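Local coordinates for protein octaprenyl-diphosphate synthase (Roseobacter denitrificans, PDB 4JXN) that probably makes all-trans-octaprenyl diphosphate, a precursor of quinone side chains, by adding five isopentenyl units to farnesyl diphosphate with magnesium as cofactor, at residues A[12-17]-A[322-327]; A[17-22]-A[62-67]; A[24-29]-A[75-80]; A[56-61]-A[183-188]; A[136-141]-A[192-197]. All blocks are in the same frame, centred on the assembly; numbering follows the deposited sequence.

Interaction 1: A[12-17]-A[322-327]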
# COMPACT_ATOMS: atom_id res chain seq x y z
N HIS A 12 -28.23 15.62 -11.92
CA HIS A 12 -27.17 14.65 -11.66
C HIS A 12 -26.79 13.91 -12.94
O HIS A 12 -25.60 13.69 -13.22
CB HIS A 12 -27.56 13.66 -10.56
CG HIS A 12 -26.42 12.80 -10.10
ND1 HIS A 12 -25.35 13.30 -9.39
CD2 HIS A 12 -26.17 11.48 -10.28
CE1 HIS A 12 -24.50 12.32 -9.14
NE2 HIS A 12 -24.97 11.21 -9.66
N ASP A 13 -27.80 13.53 -13.72
CA ASP A 13 -27.61 12.84 -15.01
C ASP A 13 -26.75 13.63 -16.01
O ASP A 13 -26.03 13.03 -16.81
CB ASP A 13 -28.98 12.55 -15.67
CG ASP A 13 -29.75 11.44 -14.96
OD1 ASP A 13 -29.24 10.31 -14.90
OD2 ASP A 13 -30.88 11.71 -14.49
N ARG A 14 -26.84 14.96 -15.97
CA ARG A 14 -26.13 15.83 -16.93
C ARG A 14 -24.62 15.75 -16.74
O ARG A 14 -23.86 15.75 -17.71
CB ARG A 14 -26.61 17.28 -16.80
CG ARG A 14 -27.78 17.61 -17.71
CD ARG A 14 -28.88 18.42 -17.03
NE ARG A 14 -28.38 19.50 -16.19
CZ ARG A 14 -29.17 20.32 -15.49
NH1 ARG A 14 -28.64 21.28 -14.73
NH2 ARG A 14 -30.49 20.18 -15.54
N MET A 15 -24.19 15.69 -15.49
CA MET A 15 -22.80 15.49 -15.15
C MET A 15 -22.30 14.16 -15.71
O MET A 15 -21.32 14.14 -16.45
CB MET A 15 -22.62 15.54 -13.63
CG MET A 15 -21.19 15.35 -13.18
SD MET A 15 -20.89 16.02 -11.53
CE MET A 15 -19.14 15.65 -11.39
N ALA A 16 -22.98 13.08 -15.35
CA ALA A 16 -22.71 11.73 -15.87
C ALA A 16 -22.58 11.71 -17.39
O ALA A 16 -21.59 11.18 -17.93
CB ALA A 16 -23.83 10.78 -15.43
N ALA A 17 -23.58 12.26 -18.08
CA ALA A 17 -23.62 12.28 -19.55
C ALA A 17 -22.49 13.11 -20.15
O ALA A 17 -21.97 12.80 -21.22
CB ALA A 17 -24.96 12.81 -20.03
N LEU A 322 -21.03 20.72 -10.43
CA LEU A 322 -20.44 20.58 -9.10
C LEU A 322 -21.28 21.21 -8.00
O LEU A 322 -21.22 20.79 -6.84
CB LEU A 322 -19.05 21.21 -9.09
CG LEU A 322 -17.91 20.53 -9.89
CD1 LEU A 322 -16.57 21.09 -9.45
CD2 LEU A 322 -17.91 19.02 -9.75
N VAL A 323 -22.03 22.25 -8.36
CA VAL A 323 -23.00 22.90 -7.47
C VAL A 323 -24.16 21.94 -7.21
O VAL A 323 -24.45 21.62 -6.06
CB VAL A 323 -23.50 24.24 -8.08
CG1 VAL A 323 -24.62 24.84 -7.25
CG2 VAL A 323 -22.35 25.24 -8.24
N ASP A 324 -24.79 21.46 -8.29
CA ASP A 324 -25.83 20.44 -8.22
C ASP A 324 -25.39 19.22 -7.40
O ASP A 324 -26.17 18.64 -6.65
CB ASP A 324 -26.25 20.00 -9.63
CG ASP A 324 -26.86 21.14 -10.46
OD1 ASP A 324 -27.35 22.12 -9.88
OD2 ASP A 324 -26.84 21.04 -11.71
N LEU A 325 -24.12 18.82 -7.56
CA LEU A 325 -23.57 17.69 -6.84
C LEU A 325 -23.58 17.96 -5.35
O LEU A 325 -23.83 17.06 -4.56
CB LEU A 325 -22.12 17.41 -7.29
CG LEU A 325 -21.42 16.19 -6.68
CD1 LEU A 325 -22.27 14.92 -6.71
CD2 LEU A 325 -20.11 15.95 -7.43
N ALA A 326 -23.31 19.20 -4.97
CA ALA A 326 -23.28 19.58 -3.56
C ALA A 326 -24.68 19.44 -2.94
O ALA A 326 -24.83 18.94 -1.82
CB ALA A 326 -22.76 21.00 -3.39
N ASP A 327 -25.69 19.84 -3.70
CA ASP A 327 -27.10 19.63 -3.31
C ASP A 327 -27.49 18.14 -3.35
O ASP A 327 -28.13 17.63 -2.44
CB ASP A 327 -28.02 20.45 -4.22
CG ASP A 327 -27.81 21.97 -4.07
OD1 ASP A 327 -27.60 22.43 -2.93
OD2 ASP A 327 -27.85 22.69 -5.09

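Interaction 2: A[17-22]-A[62-67]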
# COMPACT_ATOMS: atom_id res chain seq x y z
N ALA A 17 -23.58 12.26 -18.08
CA ALA A 17 -23.62 12.28 -19.55
C ALA A 17 -22.49 13.11 -20.15
O ALA A 17 -21.97 12.80 -21.22
CB ALA A 17 -24.96 12.81 -20.03
N TYR A 18 -22.10 14.18 -19.47
CA TYR A 18 -20.99 15.01 -19.94
C TYR A 18 -19.67 14.25 -19.80
O TYR A 18 -18.82 14.30 -20.68
CB TYR A 18 -20.95 16.31 -19.16
CG TYR A 18 -19.81 17.23 -19.53
CD1 TYR A 18 -18.56 17.08 -18.95
CD2 TYR A 18 -19.99 18.26 -20.44
CE1 TYR A 18 -17.50 17.91 -19.28
CE2 TYR A 18 -18.94 19.11 -20.78
CZ TYR A 18 -17.70 18.93 -20.19
OH TYR A 18 -16.65 19.75 -20.50
N LEU A 19 -19.52 13.52 -18.69
CA LEU A 19 -18.30 12.79 -18.41
C LEU A 19 -18.33 11.38 -18.96
O LEU A 19 -17.38 10.62 -18.76
CB LEU A 19 -18.08 12.72 -16.90
CG LEU A 19 -17.81 14.07 -16.27
CD1 LEU A 19 -17.82 13.93 -14.75
CD2 LEU A 19 -16.50 14.64 -16.78
N GLU A 20 -19.44 11.04 -19.63
CA GLU A 20 -19.72 9.68 -20.11
C GLU A 20 -18.52 8.98 -20.72
O GLU A 20 -18.21 7.83 -20.39
CB GLU A 20 -20.86 9.75 -21.14
CG GLU A 20 -20.93 8.62 -22.17
CD GLU A 20 -21.01 7.24 -21.56
OE1 GLU A 20 -21.29 7.12 -20.34
OE2 GLU A 20 -20.78 6.26 -22.30
N SER A 21 -17.85 9.68 -21.63
CA SER A 21 -16.81 9.08 -22.45
C SER A 21 -15.53 8.88 -21.64
O SER A 21 -14.90 7.83 -21.71
CB SER A 21 -16.55 9.98 -23.67
OG SER A 21 -16.09 11.26 -23.27
N ASP A 22 -15.16 9.90 -20.86
CA ASP A 22 -13.99 9.81 -20.01
C ASP A 22 -14.14 8.71 -18.97
O ASP A 22 -13.19 7.99 -18.70
CB ASP A 22 -13.71 11.15 -19.35
CG ASP A 22 -13.14 12.18 -20.33
OD1 ASP A 22 -12.85 11.83 -21.49
OD2 ASP A 22 -12.98 13.34 -19.93
N THR A 62 -12.23 14.12 -10.47
CA THR A 62 -10.95 14.40 -11.11
C THR A 62 -11.16 14.85 -12.54
O THR A 62 -10.59 15.86 -12.98
CB THR A 62 -10.01 13.17 -11.05
OG1 THR A 62 -9.74 12.86 -9.67
CG2 THR A 62 -8.68 13.43 -11.78
N LEU A 63 -12.01 14.13 -13.26
CA LEU A 63 -12.31 14.46 -14.66
C LEU A 63 -13.04 15.78 -14.75
O LEU A 63 -12.74 16.65 -15.60
CB LEU A 63 -13.17 13.38 -15.29
CG LEU A 63 -12.57 11.98 -15.34
CD1 LEU A 63 -13.66 10.93 -15.53
CD2 LEU A 63 -11.52 11.93 -16.45
N ALA A 64 -14.01 15.93 -13.86
CA ALA A 64 -14.79 17.15 -13.84
C ALA A 64 -13.86 18.33 -13.61
O ALA A 64 -13.99 19.36 -14.28
CB ALA A 64 -15.83 17.08 -12.77
N ALA A 65 -12.93 18.17 -12.67
CA ALA A 65 -12.04 19.26 -12.30
C ALA A 65 -11.10 19.62 -13.46
O ALA A 65 -10.79 20.78 -13.70
CB ALA A 65 -11.26 18.94 -11.05
N ALA A 66 -10.66 18.61 -14.19
CA ALA A 66 -9.78 18.82 -15.32
C ALA A 66 -10.50 19.59 -16.41
O ALA A 66 -9.99 20.59 -16.91
CB ALA A 66 -9.28 17.49 -15.85
N HIS A 67 -11.69 19.13 -16.77
CA HIS A 67 -12.48 19.80 -17.81
C HIS A 67 -12.84 21.23 -17.39
O HIS A 67 -12.73 22.17 -18.18
CB HIS A 67 -13.75 19.01 -18.12
CG HIS A 67 -13.49 17.73 -18.86
ND1 HIS A 67 -12.84 17.68 -20.08
CD2 HIS A 67 -13.83 16.45 -18.57
CE1 HIS A 67 -12.77 16.43 -20.49
NE2 HIS A 67 -13.36 15.66 -19.60

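Interaction 3: A[24-29]-A[75-80]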
# COMPACT_ATOMS: atom_id res chain seq x y z
N ALA A 24 -15.90 5.99 -19.35
CA ALA A 24 -15.71 4.77 -20.12
C ALA A 24 -14.22 4.47 -20.23
O ALA A 24 -13.77 3.37 -19.91
CB ALA A 24 -16.33 4.91 -21.50
N ALA A 25 -13.46 5.48 -20.66
CA ALA A 25 -12.04 5.34 -20.99
C ALA A 25 -11.16 5.14 -19.75
O ALA A 25 -10.04 4.62 -19.85
CB ALA A 25 -11.56 6.56 -21.77
N VAL A 26 -11.66 5.57 -18.60
CA VAL A 26 -11.06 5.27 -17.31
C VAL A 26 -11.30 3.81 -16.97
O VAL A 26 -10.36 3.06 -16.74
CB VAL A 26 -11.63 6.16 -16.17
CG1 VAL A 26 -11.37 5.55 -14.80
CG2 VAL A 26 -11.04 7.56 -16.25
N SER A 27 -12.58 3.41 -16.93
CA SER A 27 -12.95 2.04 -16.54
C SER A 27 -12.33 0.98 -17.45
O SER A 27 -12.25 -0.19 -17.08
CB SER A 27 -14.47 1.88 -16.50
OG SER A 27 -15.02 2.74 -15.51
N THR A 28 -11.93 1.42 -18.64
CA THR A 28 -11.06 0.64 -19.52
C THR A 28 -9.65 0.46 -18.94
O THR A 28 -9.07 -0.63 -19.03
CB THR A 28 -10.94 1.30 -20.91
OG1 THR A 28 -12.19 1.91 -21.26
CG2 THR A 28 -10.58 0.26 -21.96
N LEU A 29 -9.10 1.52 -18.35
CA LEU A 29 -7.76 1.47 -17.77
C LEU A 29 -7.77 0.57 -16.55
O LEU A 29 -7.05 -0.43 -16.52
CB LEU A 29 -7.25 2.89 -17.44
CG LEU A 29 -5.85 3.22 -17.98
CD1 LEU A 29 -5.79 3.01 -19.49
CD2 LEU A 29 -5.45 4.65 -17.62
N PHE A 75 -3.93 12.75 -19.22
CA PHE A 75 -3.53 12.26 -17.90
C PHE A 75 -4.61 12.33 -16.82
O PHE A 75 -4.53 11.62 -15.82
CB PHE A 75 -2.24 12.95 -17.45
CG PHE A 75 -1.06 12.64 -18.34
CD1 PHE A 75 -0.75 11.32 -18.68
CD2 PHE A 75 -0.25 13.66 -18.84
CE1 PHE A 75 0.33 11.03 -19.50
CE2 PHE A 75 0.83 13.37 -19.65
CZ PHE A 75 1.12 12.06 -19.98
N HIS A 76 -5.62 13.18 -17.02
CA HIS A 76 -6.82 13.20 -16.17
C HIS A 76 -7.47 11.82 -16.07
O HIS A 76 -8.00 11.44 -15.02
CB HIS A 76 -7.81 14.28 -16.65
CG HIS A 76 -8.33 14.06 -18.04
ND1 HIS A 76 -9.68 14.10 -18.34
CD2 HIS A 76 -7.69 13.79 -19.20
CE1 HIS A 76 -9.84 13.87 -19.63
NE2 HIS A 76 -8.66 13.68 -20.18
N ILE A 77 -7.35 11.06 -17.15
CA ILE A 77 -7.76 9.66 -17.19
C ILE A 77 -6.91 8.80 -16.25
O ILE A 77 -7.42 7.98 -15.47
CB ILE A 77 -7.66 9.08 -18.63
CG1 ILE A 77 -8.40 9.96 -19.63
CG2 ILE A 77 -8.23 7.67 -18.69
CD1 ILE A 77 -9.87 10.19 -19.28
N ASN A 78 -5.59 8.99 -16.33
CA ASN A 78 -4.68 8.28 -15.41
C ASN A 78 -5.06 8.60 -13.97
O ASN A 78 -5.24 7.71 -13.13
CB ASN A 78 -3.22 8.68 -15.63
CG ASN A 78 -2.73 8.45 -17.06
OD1 ASN A 78 -3.50 8.53 -18.02
ND2 ASN A 78 -1.44 8.18 -17.19
N LEU A 79 -5.20 9.89 -13.70
CA LEU A 79 -5.43 10.36 -12.34
C LEU A 79 -6.77 9.89 -11.77
O LEU A 79 -6.86 9.60 -10.59
CB LEU A 79 -5.33 11.88 -12.29
CG LEU A 79 -3.92 12.39 -12.59
CD1 LEU A 79 -3.91 13.92 -12.62
CD2 LEU A 79 -2.95 11.82 -11.58
N ALA A 80 -7.80 9.85 -12.60
CA ALA A 80 -9.09 9.40 -12.13
C ALA A 80 -9.06 7.89 -11.88
O ALA A 80 -9.68 7.40 -10.94
CB ALA A 80 -10.19 9.77 -13.11

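Interaction 4: A[56-61]-A[183-188]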
# COMPACT_ATOMS: atom_id res chain seq x y z
N ARG A 56 -18.45 6.19 -10.75
CA ARG A 56 -18.36 6.47 -9.32
C ARG A 56 -17.90 7.91 -9.16
O ARG A 56 -17.20 8.44 -10.03
CB ARG A 56 -17.37 5.52 -8.65
CG ARG A 56 -17.63 4.04 -8.91
CD ARG A 56 -16.61 3.16 -8.20
NE ARG A 56 -17.04 1.76 -8.13
CZ ARG A 56 -16.36 0.79 -7.52
NH1 ARG A 56 -15.21 1.04 -6.91
NH2 ARG A 56 -16.83 -0.45 -7.52
N LEU A 57 -18.28 8.56 -8.05
CA LEU A 57 -18.10 10.01 -7.94
C LEU A 57 -16.65 10.45 -7.69
O LEU A 57 -16.26 11.53 -8.12
CB LEU A 57 -19.07 10.64 -6.92
CG LEU A 57 -18.72 10.83 -5.44
CD1 LEU A 57 -17.69 11.93 -5.23
CD2 LEU A 57 -19.99 11.13 -4.65
N ARG A 58 -15.85 9.61 -7.04
CA ARG A 58 -14.45 9.99 -6.78
C ARG A 58 -13.66 10.24 -8.08
O ARG A 58 -13.08 11.31 -8.24
CB ARG A 58 -13.75 8.96 -5.90
CG ARG A 58 -14.07 9.14 -4.42
CD ARG A 58 -13.73 7.89 -3.61
NE ARG A 58 -14.55 7.81 -2.40
CZ ARG A 58 -15.84 7.46 -2.38
NH1 ARG A 58 -16.48 7.15 -3.51
NH2 ARG A 58 -16.50 7.42 -1.23
N PRO A 59 -13.63 9.26 -9.00
CA PRO A 59 -12.93 9.49 -10.26
C PRO A 59 -13.59 10.57 -11.10
O PRO A 59 -12.89 11.27 -11.85
CB PRO A 59 -12.99 8.12 -10.96
CG PRO A 59 -14.10 7.40 -10.31
CD PRO A 59 -14.03 7.85 -8.87
N MET A 60 -14.92 10.70 -10.97
CA MET A 60 -15.68 11.78 -11.63
C MET A 60 -15.21 13.17 -11.21
O MET A 60 -15.19 14.10 -12.03
CB MET A 60 -17.18 11.68 -11.32
CG MET A 60 -18.01 10.86 -12.31
SD MET A 60 -19.79 11.23 -12.29
CE MET A 60 -20.29 10.59 -10.69
N LEU A 61 -14.87 13.33 -9.94
CA LEU A 61 -14.36 14.61 -9.44
C LEU A 61 -13.11 15.07 -10.17
O LEU A 61 -12.96 16.26 -10.48
CB LEU A 61 -14.09 14.53 -7.94
CG LEU A 61 -15.34 14.53 -7.07
CD1 LEU A 61 -14.96 14.34 -5.61
CD2 LEU A 61 -16.18 15.79 -7.27
N ALA A 183 -10.16 13.43 2.30
CA ALA A 183 -8.83 13.61 1.73
C ALA A 183 -8.76 13.18 0.27
O ALA A 183 -8.16 13.88 -0.56
CB ALA A 183 -7.78 12.87 2.55
N LEU A 184 -9.38 12.04 -0.05
CA LEU A 184 -9.40 11.56 -1.44
C LEU A 184 -10.27 12.43 -2.35
O LEU A 184 -9.91 12.68 -3.49
CB LEU A 184 -9.86 10.10 -1.52
CG LEU A 184 -9.60 9.37 -2.86
CD1 LEU A 184 -8.14 9.46 -3.25
CD2 LEU A 184 -10.03 7.92 -2.76
N PHE A 185 -11.42 12.88 -1.84
CA PHE A 185 -12.26 13.83 -2.57
C PHE A 185 -11.43 15.06 -2.93
O PHE A 185 -11.33 15.47 -4.09
CB PHE A 185 -13.45 14.30 -1.73
CG PHE A 185 -14.65 13.37 -1.75
CD1 PHE A 185 -14.55 12.05 -1.36
CD2 PHE A 185 -15.91 13.86 -2.10
CE1 PHE A 185 -15.67 11.22 -1.36
CE2 PHE A 185 -17.02 13.04 -2.09
CZ PHE A 185 -16.90 11.72 -1.73
N SER A 186 -10.81 15.64 -1.91
CA SER A 186 -10.11 16.90 -2.07
C SER A 186 -8.89 16.70 -2.96
O SER A 186 -8.53 17.59 -3.73
CB SER A 186 -9.72 17.48 -0.70
OG SER A 186 -8.89 16.58 0.02
N ALA A 187 -8.27 15.53 -2.88
CA ALA A 187 -7.12 15.22 -3.73
C ALA A 187 -7.58 14.99 -5.15
O ALA A 187 -6.94 15.47 -6.08
CB ALA A 187 -6.39 14.00 -3.22
N ALA A 188 -8.68 14.24 -5.31
CA ALA A 188 -9.25 14.00 -6.65
C ALA A 188 -9.52 15.28 -7.45
O ALA A 188 -9.24 15.36 -8.64
CB ALA A 188 -10.51 13.17 -6.54

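Interaction 5: A[136-141]-A[192-197]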
# COMPACT_ATOMS: atom_id res chain seq x y z
N THR A 136 2.23 10.39 -15.52
CA THR A 136 1.71 11.73 -15.85
C THR A 136 2.80 12.76 -15.92
O THR A 136 2.58 13.87 -16.41
CB THR A 136 0.64 12.22 -14.84
OG1 THR A 136 1.24 12.47 -13.56
CG2 THR A 136 -0.46 11.21 -14.69
N GLY A 137 3.97 12.43 -15.38
CA GLY A 137 5.11 13.34 -15.36
C GLY A 137 5.06 14.49 -14.36
O GLY A 137 5.95 15.34 -14.36
N SER A 138 4.03 14.52 -13.50
CA SER A 138 3.82 15.67 -12.62
C SER A 138 4.14 15.34 -11.17
O SER A 138 3.48 14.53 -10.51
CB SER A 138 2.38 16.19 -12.73
OG SER A 138 2.13 17.20 -11.76
N LEU A 139 5.18 16.00 -10.67
CA LEU A 139 5.61 15.77 -9.31
C LEU A 139 4.60 16.37 -8.34
O LEU A 139 4.30 15.77 -7.30
CB LEU A 139 7.02 16.32 -9.10
CG LEU A 139 8.06 15.55 -9.90
CD1 LEU A 139 9.28 16.42 -10.22
CD2 LEU A 139 8.47 14.29 -9.15
N ARG A 140 4.06 17.53 -8.72
CA ARG A 140 3.04 18.20 -7.93
C ARG A 140 1.85 17.29 -7.59
O ARG A 140 1.44 17.23 -6.43
CB ARG A 140 2.53 19.45 -8.65
CG ARG A 140 1.60 20.30 -7.80
CD ARG A 140 2.19 21.65 -7.43
NE ARG A 140 1.12 22.64 -7.30
CZ ARG A 140 0.53 23.21 -8.34
NH1 ARG A 140 0.92 22.91 -9.57
NH2 ARG A 140 -0.44 24.09 -8.16
N VAL A 141 1.29 16.59 -8.59
CA VAL A 141 0.12 15.71 -8.32
C VAL A 141 0.53 14.50 -7.48
O VAL A 141 -0.28 13.94 -6.73
CB VAL A 141 -0.64 15.19 -9.59
CG1 VAL A 141 -0.93 16.31 -10.57
CG2 VAL A 141 0.08 14.03 -10.26
N GLY A 192 -7.02 17.20 -10.49
CA GLY A 192 -7.66 17.54 -11.75
C GLY A 192 -7.35 18.96 -12.17
O GLY A 192 -7.22 19.26 -13.36
N GLY A 193 -7.24 19.86 -11.21
CA GLY A 193 -6.93 21.26 -11.52
C GLY A 193 -5.46 21.43 -11.81
O GLY A 193 -5.07 22.22 -12.67
N VAL A 194 -4.63 20.70 -11.08
CA VAL A 194 -3.18 20.83 -11.21
C VAL A 194 -2.71 20.32 -12.55
O VAL A 194 -1.89 20.95 -13.21
CB VAL A 194 -2.45 20.08 -10.08
CG1 VAL A 194 -0.98 19.85 -10.41
CG2 VAL A 194 -2.60 20.85 -8.77
N ILE A 195 -3.23 19.17 -12.96
CA ILE A 195 -2.84 18.59 -14.24
C ILE A 195 -3.29 19.51 -15.37
O ILE A 195 -2.62 19.61 -16.40
CB ILE A 195 -3.37 17.15 -14.41
CG1 ILE A 195 -2.57 16.40 -15.47
CG2 ILE A 195 -4.86 17.15 -14.74
CD1 ILE A 195 -1.13 16.12 -15.08
N ALA A 196 -4.41 20.21 -15.17
CA ALA A 196 -4.89 21.19 -16.15
C ALA A 196 -3.98 22.42 -16.24
O ALA A 196 -4.05 23.17 -17.21
CB ALA A 196 -6.29 21.63 -15.79
N GLY A 197 -3.17 22.64 -15.21
CA GLY A 197 -2.26 23.77 -15.12
C GLY A 197 -2.92 25.03 -14.57
O GLY A 197 -2.45 26.14 -14.80

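Interaction 1: A[12-17]-A[322-327]
Met15 reaches from helix 9-34 toward Leu322 and Leu325 of helix 317-330, bridging two helices whose axes stay 9.6 Å apart at this point and run at 132° to each other. Its CB points at the second helix, and with CG anti to the backbone N (chi1 -180°) and the chain extended beyond it, CG carries the sulfur straight into the gap. SD comes to 4.2 Å from CD2 of Leu325. At the tip, CE lies 3.9 Å from CD2 of Leu322 and 4.1 Å from CD2 of Leu325, so a single methyl touches one branch of each leucine. A long, unbranched methionine suits this place because its terminal methyl can reach both leucines across the gap. One turn away, the edge of the His12 ring brings CE1 to within 4.2 Å of the other branch of Leu325, CD1, and the same ring stacks with Tyr328. Leu325 thus offers one methyl to the imidazole and one to the thioether. Leu322 also touches Ala64 of helix 57-68. On the outer flank the chain of Arg14, bent at chi2 and chi3, brings NH1 to 3.5 Å from OD2 of Asp324, a salt bridge in which the guanidinium and carboxylate planes stand 74° apart. No hydrogen bond joins the two segments. The two helices are therefore held by a buried, directionless apolar layer, with a long ion pair at its margin that is likely to add only modest electrostatic attraction.

Interaction 2: A[17-22]-A[62-67]
A very short hydrogen bond joins Asp22 of helix 9-34 to His67 of helix 57-68: NE2 of the imidazole gives its hydrogen to OD2 at 2.4 Å, a length itself doubtful at this resolution. This His-carboxylate hydrogen bond, between two helices of the all-helical isoprenoid synthase fold, is otherwise well formed, with an N-H···O angle of 154° and the carboxylate nearly coplanar with the ring, at its edge. Tyr18 turns its own edge toward the face of that imidazole in a T-shaped stack, ring centroids 5.7 Å apart and planes at 87°. Leu19 lies at the edge of the imidazole, its CD2 3.7 Å from CD2 of His67 and also against CB of Leu63. Leu63 packs against CB of Asp22, with CD2 at 3.7 Å and CD1 scarcely farther. An alanine in place of Leu63 takes away the two methyls beside CB of Asp22, and the carboxylate would probably be freer to turn from the imidazole. Small Ala64 lets CD1 of Leu19 approach the helix. Around the contact, His76 of helix 75-94 meets His67 edge-to-face and also touches Asp22 and Leu63, while helix 317-330 lies against Tyr18 and Ala64.

Interaction 3: A[24-29]-A[75-80]
In the all-helical isoprenoid synthase fold, Val26 of helix 9-34 packs on Ile77 of helix 75-94, one of the core helices of the enzyme. The two helix axes approach to 9.0 Å and cross at -58°, with Val26 and Ile77 at the crossing point. There the two beta-branched residues meet methyl to methyl, CG2 of Val26 lying 3.7 Å from CG2 of Ile77. The torsion of the isoleucine accounts for this: CG1 stands anti to the carbonyl carbon (chi1 -53°), which puts CG2 beside that carbon and leaves it directed at helix 9-34. The same methyl lies 3.7 Å from the carbonyl oxygen of Ala25, and CG2 of Val26 likewise packs on the carbonyl oxygen of Ile77. A beta-branch suits both places, because a CG2 methyl sits close to the main chain and fits the tight crossing. Farther along helix 9-34, Leu29 brings CD2 to 4.2 Å from CG2 of Ile77, and the same methyl comes near CA of Asn78. No hydrogen bond passes between the segments; methyls pack on methyls and on backbone carbonyl oxygens. The longer arm of Ile77 comes near the same valine methyl, CD1 lying 4.2 Å from CG2 of Val26, while it sits over the rim of one His76 face and goes on to Leu63 of helix 57-68. At Ala80 the small side chain makes room for the valine, and its CB stands 3.9 Å from CG2 of Val26.

Interaction 4: A[56-61]-A[183-188]
Arg58 and Phe185 both hold CG anti to the carbonyl carbon (chi1 -80° and -84°), and this sends the two long side chains into the gap between their helices. The arginine runs extended from CG to NE and then turns its guanidinium so that one face receives CE1 of the ring, 3.7 Å from NE. The planes stand 80° apart: the phenyl offers its edge, with NH2 of Arg58 in its plane, rather than its face to the charge. Leu57, its chi1 strained away from a staggered position, packs tightly with CD1 3.4 Å from CE2 of the ring, and CD1 of Leu61 lies 3.7 Å from CD2. In the isoprenoid synthase fold, helices 57-68 and 170-196 pack here in the core, axes 8.7 Å apart, with Phe217 of helix 200-224 against Phe185. The first turn of helix 57-68 belongs to a GGKRLRP sequence, which in relatives borders the isopentenyl diphosphate site. If Phe185 were an alanine, Leu57 and Leu61 would probably face a gap and the Arg58 guanidinium would be freer to turn. One turn on from Phe185, small Ala188 lets the backbones close up, its CB 3.6 Å from O of Arg58. CD of the arginine lies 3.8 Å from CD2 of Leu184.

Interaction 5: A[136-141]-A[192-197]
Val141 and Val194 meet where helix 139-162 begins and helix 170-196 ends, their CA atoms 6.7 Å apart. Both helix ends carry recognised signals: Ser138 is an N-cap, its OG accepting a weak bond from the N of Val141, and Gly197 closes the other helix in a Schellman motif whose positive phi (84°) a glycine readily adopts. Gly137 turns the chain in the same left-handed way just before the cap. Between these ends, CG1 of Val141 touches CG1 of Val194 at 3.5 Å. Val194 has CG1 anti to its backbone N (chi1 163°), which wedges that methyl between the valine and Arg140. In the one of its two conformers described here, Arg140 wraps over Val194: its CG and NH1 are both 3.7 Å from CG1, and its guanidinium lies with one face over CG2. The paraffin part of an arginine suits such a rim, since it shields an apolar side chain while the charge can face solvent; a weak, long ion pair runs from NH2 to Asp200. Leu139 packs on Leu139 of the second subunit. On the opposite flank Ile195 reaches the turn, its CD1 4.2 Å from CB of Ser138 and 4.3 Å from CB of Thr136.

In the fold
Interactions 1, 2 and 3 lie along one helix, 9-34, the first two with centres 11 Å apart and the next pair 10 Å. Ala64 ties interaction 1 to interaction 2, its CB 3.9 Å from CE of Met15. His76 ties interaction 2 to interaction 3, its ND1 3.4 Å from CD2 of Leu63. The first turn of helix 57-68 carries interaction 4, the deepest, whose centre is 8 Å from that of the chain; OG1 of Thr62 probably hydrogen-bonds O of Ala188. Interaction 5 shares helix 170-196 with interaction 4 and meets interaction 3 through Leu79 and Ile195. Helices 75-94 and 200-224 end in the aspartate-rich sequences that bind magnesium in this family.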